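Local coordinates for protein UDP-N-acetylglucosamine 2-epimerase (Methanocaldococcus jannaschii, PDB 4NES) that probably catalyses the reversible epimerization at C-2 of UDP-N-acetylglucosamine to UDP-N-acetylmannosamine, working as a homodimer, at residues 271-281 against 291-300. Residues are numbered along the deposited sequence; the frame is centred on the assembly and turned at random.
Sequences YLEFLMLEKNA and VQEEACILKV. With UDP (uridine-5'-diphosphate), chain C.
Helix 271-280 and the helical part of 291-300 pass with their axes 9.7 Å apart and crossing at -57°, the CA atoms of Glu278 and Ala295, and of Lys279 and Leu298, coming nearest each other. The polar end of the contact gathers round the Glu294 carboxylate, which takes both ribose hydroxyls of UDP, O2' on OE1 and O3' on OE2. The Tyr271 hydroxyl also donates to Glu294 OE2 (2.9 Å), arriving from above the carboxylate plane while the oxygen lies in the plane of the tyrosine ring, at its edge. Tyr271 and Glu294 reach toward each other from opposite directions, and Leu275 CD1 covers one face of the tyrosine ring, toward the rim. Glu278 brings a second carboxylate, turned 90° to the first, with OE2 2.7 Å from Glu294 OE1. Phe274 has CG anti to its backbone N (chi1 -161°), which lays the ring against the uracil: UDP C5 stands over the ring centre, 3.4 Å above its plane. Val291 CG2 touches the same ring at CE2 (3.9 Å). With an alanine in place of Phe274, the uracil would probably lose the flat surface it lies on and be freer to shift. Farther along, methyl groups take over: Leu298 CD1 reaches Glu278 CB at 3.6 Å, Val300 CG2 lies against Glu278 O, and Val300 CG1 against Ala281 O. Val300 follows a Schellman motif at Lys299 that ends the second helix. Tyr271 and Leu298 also touch helix 170-183, at Ile171 and Leu179, while Ser288, Gly289 and Gly290 supply further bonds to UDP. Strand 283-286, in the parallel sheet of the C-terminal Rossmann-like domain, links the two helices, and a glutamate gripping the ribose diol is characteristic of nucleotide binding in the GT-B fold.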
# COMPACT_ATOMS: atom_id res chain seq x y z
N TYR A 271 -15.14 25.68 9.98
CA TYR A 271 -14.16 26.26 9.07
C TYR A 271 -14.22 27.79 9.01
O TYR A 271 -13.19 28.46 9.00
CB TYR A 271 -14.33 25.67 7.68
CG TYR A 271 -13.18 25.94 6.74
CD1 TYR A 271 -11.88 25.71 7.14
CD2 TYR A 271 -13.41 26.40 5.45
CE1 TYR A 271 -10.82 25.95 6.28
CE2 TYR A 271 -12.35 26.64 4.58
CZ TYR A 271 -11.06 26.41 5.01
OH TYR A 271 -10.00 26.64 4.16
N LEU A 272 -15.43 28.34 8.97
CA LEU A 272 -15.57 29.79 8.88
C LEU A 272 -14.98 30.47 10.11
O LEU A 272 -14.25 31.46 10.02
CB LEU A 272 -17.04 30.18 8.71
CG LEU A 272 -17.72 29.59 7.48
CD1 LEU A 272 -19.19 30.01 7.48
CD2 LEU A 272 -17.04 30.05 6.21
N GLU A 273 -15.32 29.91 11.27
CA GLU A 273 -14.80 30.40 12.53
C GLU A 273 -13.27 30.27 12.58
O GLU A 273 -12.57 31.20 13.00
CB GLU A 273 -15.45 29.62 13.68
CG GLU A 273 -16.93 29.96 13.89
CD GLU A 273 -17.86 29.25 12.92
OE1 GLU A 273 -17.43 28.29 12.24
OE2 GLU A 273 -19.04 29.65 12.84
N PHE A 274 -12.75 29.13 12.14
CA PHE A 274 -11.31 28.92 12.21
C PHE A 274 -10.54 29.83 11.26
O PHE A 274 -9.47 30.32 11.61
CB PHE A 274 -10.94 27.45 12.00
CG PHE A 274 -9.57 27.12 12.51
CD1 PHE A 274 -9.34 27.07 13.87
CD2 PHE A 274 -8.51 26.92 11.64
CE1 PHE A 274 -8.07 26.80 14.37
CE2 PHE A 274 -7.25 26.64 12.13
CZ PHE A 274 -7.04 26.59 13.50
N LEU A 275 -11.08 30.06 10.06
CA LEU A 275 -10.45 30.98 9.13
C LEU A 275 -10.31 32.37 9.74
O LEU A 275 -9.30 33.03 9.57
CB LEU A 275 -11.26 31.09 7.84
CG LEU A 275 -11.13 29.92 6.87
CD1 LEU A 275 -12.14 30.12 5.75
CD2 LEU A 275 -9.72 29.83 6.29
N MSE A 276 -11.33 32.80 10.47
CA MSE A 276 -11.24 34.07 11.16
C MSE A 276 -10.16 34.08 12.24
O MSE A 276 -9.41 35.06 12.38
CB MSE A 276 -12.60 34.44 11.76
CG MSE A 276 -13.63 34.88 10.74
SE MSE A 276 -13.06 36.46 9.75
CE MSE A 276 -12.93 37.71 11.24
N LEU A 277 -10.05 33.00 12.99
CA LEU A 277 -8.98 32.91 13.97
C LEU A 277 -7.61 32.93 13.30
O LEU A 277 -6.69 33.59 13.78
CB LEU A 277 -9.13 31.65 14.83
CG LEU A 277 -10.32 31.67 15.80
CD1 LEU A 277 -10.47 30.29 16.40
CD2 LEU A 277 -10.11 32.71 16.90
N GLU A 278 -7.46 32.23 12.18
CA GLU A 278 -6.18 32.24 11.48
C GLU A 278 -5.85 33.62 10.94
O GLU A 278 -4.73 34.13 11.14
CB GLU A 278 -6.19 31.25 10.32
CG GLU A 278 -6.25 29.80 10.73
CD GLU A 278 -6.37 28.88 9.53
OE1 GLU A 278 -7.16 29.19 8.62
OE2 GLU A 278 -5.67 27.86 9.50
N LYS A 279 -6.81 34.22 10.25
CA LYS A 279 -6.57 35.48 9.56
C LYS A 279 -6.11 36.56 10.52
O LYS A 279 -5.28 37.40 10.18
CB LYS A 279 -7.85 35.94 8.84
CG LYS A 279 -7.67 37.22 8.04
CD LYS A 279 -8.97 37.71 7.44
CE LYS A 279 -8.75 38.98 6.63
NZ LYS A 279 -8.36 40.14 7.48
N ASN A 280 -6.63 36.52 11.74
CA ASN A 280 -6.38 37.58 12.70
C ASN A 280 -5.28 37.29 13.73
O ASN A 280 -5.01 38.11 14.60
CB ASN A 280 -7.68 37.97 13.41
CG ASN A 280 -8.65 38.66 12.47
OD1 ASN A 280 -8.50 39.85 12.19
ND2 ASN A 280 -9.65 37.93 11.98
N ALA A 281 -4.65 36.13 13.62
CA ALA A 281 -3.61 35.73 14.56
C ALA A 281 -2.32 36.51 14.28
O ALA A 281 -2.01 36.78 13.12
CB ALA A 281 -3.35 34.24 14.43
N VAL A 291 -3.17 23.65 8.15
CA VAL A 291 -2.96 24.96 8.78
C VAL A 291 -1.67 25.60 8.26
O VAL A 291 -1.62 26.81 8.08
CB VAL A 291 -3.01 24.88 10.30
CG1 VAL A 291 -2.66 26.22 10.93
CG2 VAL A 291 -4.38 24.43 10.76
N GLN A 292 -0.63 24.80 8.00
CA GLN A 292 0.60 25.35 7.41
C GLN A 292 0.28 26.03 6.08
O GLN A 292 0.80 27.11 5.78
CB GLN A 292 1.62 24.24 7.15
CG GLN A 292 2.29 23.69 8.40
CD GLN A 292 3.20 22.54 8.04
OE1 GLN A 292 4.25 22.74 7.43
NE2 GLN A 292 2.79 21.32 8.39
N GLU A 293 -0.55 25.39 5.27
CA GLU A 293 -0.95 25.95 3.98
C GLU A 293 -1.78 27.21 4.14
O GLU A 293 -1.52 28.22 3.48
CB GLU A 293 -1.70 24.89 3.17
CG GLU A 293 -0.79 23.76 2.71
CD GLU A 293 -1.52 22.47 2.40
OE1 GLU A 293 -2.71 22.35 2.73
OE2 GLU A 293 -0.87 21.57 1.83
N GLU A 294 -2.78 27.16 5.01
CA GLU A 294 -3.64 28.33 5.24
C GLU A 294 -2.88 29.52 5.80
O GLU A 294 -3.12 30.65 5.39
CB GLU A 294 -4.82 27.95 6.13
CG GLU A 294 -5.75 27.00 5.39
CD GLU A 294 -6.74 26.30 6.28
OE1 GLU A 294 -6.55 26.27 7.51
OE2 GLU A 294 -7.71 25.75 5.72
N ALA A 295 -1.95 29.27 6.72
CA ALA A 295 -1.13 30.34 7.27
C ALA A 295 -0.38 31.03 6.13
O ALA A 295 -0.33 32.26 6.05
CB ALA A 295 -0.16 29.79 8.30
N CYS A 296 0.16 30.23 5.21
CA CYS A 296 0.91 30.78 4.10
C CYS A 296 -0.00 31.62 3.19
O CYS A 296 0.33 32.75 2.81
CB CYS A 296 1.56 29.64 3.32
SG CYS A 296 2.58 30.15 1.93
N ILE A 297 -1.17 31.07 2.88
CA ILE A 297 -2.13 31.74 2.01
C ILE A 297 -2.63 33.05 2.61
O ILE A 297 -2.75 34.06 1.90
CB ILE A 297 -3.31 30.79 1.74
CG1 ILE A 297 -2.84 29.58 0.91
CG2 ILE A 297 -4.47 31.53 1.06
CD1 ILE A 297 -3.77 28.37 0.99
N LEU A 298 -2.88 33.05 3.92
CA LEU A 298 -3.41 34.21 4.62
C LEU A 298 -2.34 35.22 5.02
O LEU A 298 -2.67 36.27 5.59
CB LEU A 298 -4.16 33.75 5.87
CG LEU A 298 -5.40 32.92 5.58
CD1 LEU A 298 -5.96 32.32 6.87
CD2 LEU A 298 -6.46 33.76 4.87
N LYS A 299 -1.08 34.92 4.70
CA LYS A 299 0.06 35.79 5.01
C LYS A 299 0.24 36.00 6.51
O LYS A 299 0.51 37.12 6.98
CB LYS A 299 -0.06 37.15 4.31
CG LYS A 299 -0.35 37.09 2.84
CD LYS A 299 0.75 36.41 2.06
CE LYS A 299 0.37 36.38 0.58
NZ LYS A 299 1.32 35.59 -0.24
N VAL A 300 0.06 34.93 7.27
CA VAL A 300 0.28 34.96 8.71
C VAL A 300 1.46 34.05 8.98
O VAL A 300 1.44 32.90 8.58
CB VAL A 300 -0.98 34.46 9.46
CG1 VAL A 300 -0.75 34.46 10.96
CG2 VAL A 300 -2.19 35.32 9.11
N1 UDP C . -9.75 23.51 11.10
C2 UDP C . -11.01 23.90 11.43
N3 UDP C . -11.33 24.10 12.72
C4 UDP C . -10.45 23.92 13.73
C5 UDP C . -9.14 23.51 13.43
C6 UDP C . -8.82 23.30 12.08
O2 UDP C . -11.86 24.07 10.55
O4 UDP C . -10.83 24.13 15.05
C1' UDP C . -9.35 23.23 9.71
C2' UDP C . -8.27 23.99 9.15
O2' UDP C . -8.72 25.26 8.73
C3' UDP C . -7.78 23.13 8.07
C4' UDP C . -8.09 21.78 8.52
O4' UDP C . -8.84 21.90 9.70
O3' UDP C . -8.40 23.35 6.83
C5' UDP C . -6.88 20.97 8.86
O5' UDP C . -7.22 19.72 9.41
PA UDP C . -6.32 18.99 10.49
O1A UDP C . -7.24 18.29 11.47
O2A UDP C . -5.42 20.01 11.16
O3A UDP C . -5.50 17.86 9.76
PB UDP C . -4.26 17.84 8.81
O1B UDP C . -4.34 19.00 7.82
O2B UDP C . -3.00 17.90 9.64
O3B UDP C . -4.39 16.51 8.13
O HOH W 1 -4.26 38.36 7.87